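PDB 1SQ1: chorismate synthase from Campylobacter jejuni, which catalyses, with reduced FMN as cofactor, the anti-1,4-elimination of phosphate and a hydrogen from 5-enolpyruvylshikimate-3-phosphate to give chorismate, the last step of the shikimate pathway. Local coordinates for residues F34-R46 with D60-Y72. Sequence-based numbering, arbitrary orientation.
Sequences FDEEFLQNELDKR and DKAQVLSGVFEGY. With SO4 (sulfate ion), chain C.
Leu39 and Leu43 of helix 36-45 meet Ala62 and Val64 of strand 62-64, the last strand, within this chain, of an antiparallel sheet, in an alpha/beta layer packing; Phe34, just before the helix, adds Val68 of the following hairpin. The pair illustrates how a helix can cover a strand of the sheet with apolar residues while polar groups fasten its outer flank. Helix and strand run nearly antiparallel, at 150°, with their axes 9.4 Å apart.

The tight part is apolar. The methyl of Ala62 points at the helix and is met by two leucine branches, Leu43 CD1 at 3.4 Å from Ala62 CB and Leu39 CD2 a little farther off. Phe34, its CG anti to the backbone N (chi1 -168°), places its ring against both valines: Val68 CG1 sits over one face in a CH-pi contact, 3.9 Å from the ring centroid, while Val64 CG2 approaches CE1 and CZ obliquely. Met140 and Ala136 of helix 128-143 continue this packing around Phe34 and Leu39. At the same end, Phe34 N donates to Gly71 O (2.7 Å) in the type I' turn 69-72, tying the start of the helical segment to the hairpin.

The other flank is looser and more polar, with Glu36, Lys61 and Asp60 exposed. Glu36 stretches its extended chain across Val64, touching CG2 with its carboxylate end, and Lys61 lays its CG beside Gln40 OE1. Arg46, predicted to bind NADP(+), is buried, although its NH1 stays 4.2 Å from Asp60 OD2, too far for a salt bridge. Gln40 is the firm anchor of this side. It bends at chi2 (59°), which brings its amide within reach of the strand backbone: NE2 meets Asp60 O weakly, whereas OE1 takes Ala62 N at 2.8 Å on a lone pair in the carbonyl plane.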
loop_
_atom_site.group_PDB
_atom_site.type_symbol
_atom_site.label_atom_id
_atom_site.label_comp_id
_atom_site.label_asym_id
_atom_site.label_seq_id
_atom_site.Cartn_x
_atom_site.Cartn_y
_atom_site.Cartn_z
ATOM N N PHE A 34 21.288 15.119 -11.329
ATOM C CA PHE A 34 20.072 15.911 -11.305
ATOM C C PHE A 34 20.166 17.128 -12.225
ATOM O O PHE A 34 20.783 18.138 -11.886
ATOM C CB PHE A 34 19.760 16.336 -9.868
ATOM C CG PHE A 34 18.383 16.909 -9.692
ATOM C CD1 PHE A 34 18.162 18.277 -9.811
ATOM C CD2 PHE A 34 17.300 16.074 -9.415
ATOM C CE1 PHE A 34 16.887 18.810 -9.654
ATOM C CE2 PHE A 34 16.018 16.595 -9.257
ATOM C CZ PHE A 34 15.811 17.969 -9.375
ATOM N N ASP A 35 19.549 17.014 -13.396
ATOM C CA ASP A 35 19.543 18.087 -14.382
ATOM C C ASP A 35 18.398 19.045 -14.092
ATOM O O ASP A 35 17.337 18.952 -14.714
ATOM C CB ASP A 35 19.380 17.501 -15.786
ATOM C CG ASP A 35 19.388 18.561 -16.869
ATOM O OD1 ASP A 35 19.192 18.197 -18.050
ATOM O OD2 ASP A 35 19.592 19.751 -16.544
ATOM N N GLU A 36 18.622 19.970 -13.159
ATOM C CA GLU A 36 17.590 20.928 -12.783
ATOM C C GLU A 36 17.167 21.821 -13.932
ATOM O O GLU A 36 16.233 22.604 -13.801
ATOM C CB GLU A 36 18.050 21.791 -11.610
ATOM C CG GLU A 36 16.885 22.438 -10.869
ATOM C CD GLU A 36 17.288 23.050 -9.534
ATOM O OE1 GLU A 36 18.009 22.379 -8.753
ATOM O OE2 GLU A 36 16.864 24.195 -9.253
ATOM N N GLU A 37 17.856 21.702 -15.058
ATOM C CA GLU A 37 17.528 22.499 -16.228
ATOM C C GLU A 37 16.413 21.784 -16.962
ATOM O O GLU A 37 15.365 22.363 -17.241
ATOM C CB GLU A 37 18.752 22.645 -17.135
ATOM C CG GLU A 37 18.543 23.620 -18.283
ATOM C CD GLU A 37 19.814 23.918 -19.062
ATOM O OE1 GLU A 37 20.400 22.971 -19.639
ATOM O OE2 GLU A 37 20.219 25.105 -19.098
ATOM N N PHE A 38 16.656 20.513 -17.268
ATOM C CA PHE A 38 15.679 19.676 -17.952
ATOM C C PHE A 38 14.356 19.741 -17.204
ATOM O O PHE A 38 13.287 19.596 -17.798
ATOM C CB PHE A 38 16.175 18.236 -17.991
ATOM C CG PHE A 38 15.148 17.251 -18.454
ATOM C CD1 PHE A 38 14.322 16.608 -17.542
ATOM C CD2 PHE A 38 15.000 16.975 -19.811
ATOM C CE1 PHE A 38 13.366 15.702 -17.977
ATOM C CE2 PHE A 38 14.047 16.069 -20.259
ATOM C CZ PHE A 38 13.227 15.432 -19.345
ATOM N N LEU A 39 14.436 19.948 -15.894
ATOM C CA LEU A 39 13.244 20.054 -15.070
ATOM C C LEU A 39 12.568 21.374 -15.383
ATOM O O LEU A 39 11.405 21.414 -15.783
ATOM C CB LEU A 39 13.609 20.023 -13.588
ATOM C CG LEU A 39 12.543 20.581 -12.644
ATOM C CD1 LEU A 39 11.369 19.619 -12.554
ATOM C CD2 LEU A 39 13.152 20.808 -11.278
ATOM N N GLN A 40 13.313 22.457 -15.207
ATOM C CA GLN A 40 12.775 23.781 -15.451
ATOM C C GLN A 40 12.242 23.939 -16.868
ATOM O O GLN A 40 11.259 24.640 -17.083
ATOM C CB GLN A 40 13.837 24.838 -15.172
ATOM C CG GLN A 40 13.286 26.244 -15.162
ATOM C CD GLN A 40 12.201 26.432 -14.117
ATOM O OE1 GLN A 40 12.450 26.285 -12.917
ATOM N NE2 GLN A 40 10.989 26.754 -14.568
ATOM N N ASN A 41 12.882 23.292 -17.836
ATOM C CA ASN A 41 12.422 23.393 -19.217
ATOM C C ASN A 41 11.107 22.678 -19.437
ATOM O O ASN A 41 10.218 23.192 -20.110
ATOM C CB ASN A 41 13.453 22.824 -20.190
ATOM C CG ASN A 41 14.649 23.722 -20.350
ATOM O OD1 ASN A 41 14.512 24.944 -20.424
ATOM N ND2 ASN A 41 15.834 23.125 -20.421
ATOM N N GLU A 42 10.986 21.485 -18.875
ATOM C CA GLU A 42 9.772 20.714 -19.043
ATOM C C GLU A 42 8.600 21.501 -18.491
ATOM O O GLU A 42 7.530 21.540 -19.098
ATOM C CB GLU A 42 9.886 19.371 -18.328
ATOM C CG GLU A 42 9.074 18.278 -18.987
ATOM C CD GLU A 42 9.630 17.878 -20.347
ATOM O OE1 GLU A 42 8.990 17.061 -21.040
ATOM O OE2 GLU A 42 10.711 18.370 -20.727
ATOM N N LEU A 43 8.798 22.139 -17.344
ATOM C CA LEU A 43 7.721 22.920 -16.748
ATOM C C LEU A 43 7.271 24.042 -17.689
ATOM O O LEU A 43 6.105 24.445 -17.668
ATOM C CB LEU A 43 8.152 23.501 -15.392
ATOM C CG LEU A 43 8.075 22.568 -14.182
ATOM C CD1 LEU A 43 8.571 23.286 -12.948
ATOM C CD2 LEU A 43 6.641 22.112 -13.978
ATOM N N ASP A 44 8.189 24.526 -18.526
ATOM C CA ASP A 44 7.874 25.602 -19.464
ATOM C C ASP A 44 7.088 25.120 -20.682
ATOM O O ASP A 44 6.516 25.927 -21.422
ATOM C CB ASP A 44 9.152 26.322 -19.920
ATOM C CG ASP A 44 9.831 27.085 -18.788
ATOM O OD1 ASP A 44 9.126 27.607 -17.895
ATOM O OD2 ASP A 44 11.074 27.184 -18.799
ATOM N N LYS A 45 7.057 23.806 -20.888
ATOM C CA LYS A 45 6.320 23.240 -22.011
ATOM C C LYS A 45 4.819 23.320 -21.750
ATOM O O LYS A 45 4.057 23.712 -22.636
ATOM C CB LYS A 45 6.733 21.786 -22.265
ATOM C CG LYS A 45 7.900 21.630 -23.228
ATOM C CD LYS A 45 7.971 20.213 -23.777
ATOM C CE LYS A 45 8.985 20.102 -24.903
ATOM N NZ LYS A 45 9.027 18.731 -25.490
ATOM N N ARG A 46 4.393 22.956 -20.542
ATOM C CA ARG A 46 2.970 23.024 -20.221
ATOM C C ARG A 46 2.526 24.494 -20.216
ATOM O O ARG A 46 3.251 25.367 -19.728
ATOM C CB ARG A 46 2.686 22.386 -18.858
ATOM C CG ARG A 46 3.245 23.152 -17.681
ATOM C CD ARG A 46 2.647 22.655 -16.379
ATOM N NE ARG A 46 1.208 22.897 -16.284
ATOM C CZ ARG A 46 0.651 24.094 -16.118
ATOM N NH1 ARG A 46 1.409 25.181 -16.032
ATOM N NH2 ARG A 46 -0.668 24.203 -16.019
ATOM N N ASP A 60 6.724 30.864 -12.070
ATOM C CA ASP A 60 6.503 29.447 -12.355
ATOM C C ASP A 60 7.833 28.686 -12.390
ATOM O O ASP A 60 7.985 27.710 -13.129
ATOM C CB ASP A 60 5.761 29.293 -13.694
ATOM C CG ASP A 60 5.027 27.966 -13.809
ATOM O OD1 ASP A 60 5.691 26.908 -13.775
ATOM O OD2 ASP A 60 3.781 27.980 -13.925
ATOM N N LYS A 61 8.795 29.139 -11.591
ATOM C CA LYS A 61 10.101 28.492 -11.529
ATOM C C LYS A 61 10.111 27.443 -10.422
ATOM O O LYS A 61 9.585 27.679 -9.329
ATOM C CB LYS A 61 11.204 29.522 -11.273
ATOM C CG LYS A 61 12.596 28.917 -11.101
ATOM C CD LYS A 61 13.674 29.988 -11.024
ATOM C CE LYS A 61 13.687 30.842 -12.294
ATOM N NZ LYS A 61 13.892 30.033 -13.543
ATOM N N ALA A 62 10.708 26.288 -10.720
ATOM C CA ALA A 62 10.798 25.170 -9.778
ATOM C C ALA A 62 11.948 25.328 -8.794
ATOM O O ALA A 62 13.075 25.616 -9.189
ATOM C CB ALA A 62 10.957 23.853 -10.549
ATOM N N GLN A 63 11.661 25.131 -7.513
ATOM C CA GLN A 63 12.688 25.246 -6.486
ATOM C C GLN A 63 12.892 23.926 -5.729
ATOM O O GLN A 63 12.141 23.592 -4.810
ATOM C CB GLN A 63 12.328 26.360 -5.501
ATOM C CG GLN A 63 13.499 26.775 -4.622
ATOM C CD GLN A 63 13.149 27.879 -3.630
ATOM O OE1 GLN A 63 12.668 28.947 -4.016
ATOM N NE2 GLN A 63 13.401 27.626 -2.343
ATOM N N VAL A 64 13.910 23.175 -6.130
ATOM C CA VAL A 64 14.217 21.908 -5.490
ATOM C C VAL A 64 14.535 22.121 -4.016
ATOM O O VAL A 64 15.522 22.773 -3.684
ATOM C CB VAL A 64 15.429 21.247 -6.140
ATOM C CG1 VAL A 64 15.694 19.903 -5.485
ATOM C CG2 VAL A 64 15.197 21.101 -7.620
ATOM N N LEU A 65 13.711 21.559 -3.137
ATOM C CA LEU A 65 13.923 21.711 -1.703
ATOM C C LEU A 65 14.842 20.685 -1.038
ATOM O O LEU A 65 15.460 20.987 -0.017
ATOM C CB LEU A 65 12.581 21.706 -0.974
ATOM C CG LEU A 65 11.592 22.804 -1.351
ATOM C CD1 LEU A 65 10.469 22.816 -0.321
ATOM C CD2 LEU A 65 12.291 24.162 -1.382
ATOM N N SER A 66 14.944 19.483 -1.598
ATOM C CA SER A 66 15.776 18.446 -0.988
ATOM C C SER A 66 15.962 17.232 -1.883
ATOM O O SER A 66 15.589 17.244 -3.055
ATOM C CB SER A 66 15.135 17.975 0.313
ATOM O OG SER A 66 13.861 17.411 0.056
ATOM N N GLY A 67 16.533 16.180 -1.308
ATOM C CA GLY A 67 16.755 14.953 -2.047
ATOM C C GLY A 67 17.946 15.019 -2.976
ATOM O O GLY A 67 18.334 14.010 -3.576
ATOM N N VAL A 68 18.521 16.208 -3.110
ATOM C CA VAL A 68 19.681 16.404 -3.967
ATOM C C VAL A 68 20.741 17.250 -3.277
ATOM O O VAL A 68 20.427 18.154 -2.498
ATOM C CB VAL A 68 19.307 17.095 -5.283
ATOM C CG1 VAL A 68 18.438 16.181 -6.120
ATOM C CG2 VAL A 68 18.592 18.395 -4.990
ATOM N N PHE A 69 21.997 16.945 -3.586
ATOM C CA PHE A 69 23.148 17.636 -3.017
ATOM C C PHE A 69 24.360 17.515 -3.948
ATOM O O PHE A 69 24.804 16.405 -4.252
ATOM C CB PHE A 69 23.490 17.035 -1.654
ATOM C CG PHE A 69 24.786 17.525 -1.095
ATOM C CD1 PHE A 69 25.732 16.624 -0.604
ATOM C CD2 PHE A 69 25.072 18.890 -1.073
ATOM C CE1 PHE A 69 26.949 17.069 -0.102
ATOM C CE2 PHE A 69 26.282 19.351 -0.576
ATOM C CZ PHE A 69 27.226 18.438 -0.086
ATOM N N GLU A 70 24.896 18.656 -4.382
ATOM C CA GLU A 70 26.047 18.691 -5.289
ATOM C C GLU A 70 25.721 18.135 -6.679
ATOM O O GLU A 70 26.549 17.458 -7.296
ATOM C CB GLU A 70 27.234 17.904 -4.716
ATOM C CG GLU A 70 27.986 18.552 -3.555
ATOM C CD GLU A 70 29.167 17.698 -3.092
ATOM O OE1 GLU A 70 28.947 16.514 -2.736
ATOM O OE2 GLU A 70 30.311 18.211 -3.077
ATOM N N GLY A 71 24.512 18.409 -7.164
ATOM C CA GLY A 71 24.114 17.943 -8.487
ATOM C C GLY A 71 23.630 16.507 -8.600
ATOM O O GLY A 71 23.169 16.091 -9.665
ATOM N N TYR A 72 23.730 15.746 -7.515
ATOM C CA TYR A 72 23.294 14.355 -7.523
ATOM C C TYR A 72 22.194 14.054 -6.504
ATOM O O TYR A 72 22.085 14.713 -5.467
ATOM C CB TYR A 72 24.492 13.432 -7.291
ATOM C CG TYR A 72 25.384 13.295 -8.504
ATOM C CD1 TYR A 72 26.084 14.389 -9.009
ATOM C CD2 TYR A 72 25.496 12.076 -9.171
ATOM C CE1 TYR A 72 26.876 14.275 -10.156
ATOM C CE2 TYR A 72 26.284 11.947 -10.318
ATOM C CZ TYR A 72 26.972 13.051 -10.807
ATOM O OH TYR A 72 27.750 12.932 -11.937
HETATM S S SO4 C . 18.834 15.991 1.532
HETATM O O1 SO4 C . 18.671 16.980 0.436
HETATM O O2 SO4 C . 20.240 16.045 2.021
HETATM O O3 SO4 C . 17.893 16.330 2.637
HETATM O O4 SO4 C . 18.539 14.622 1.021
#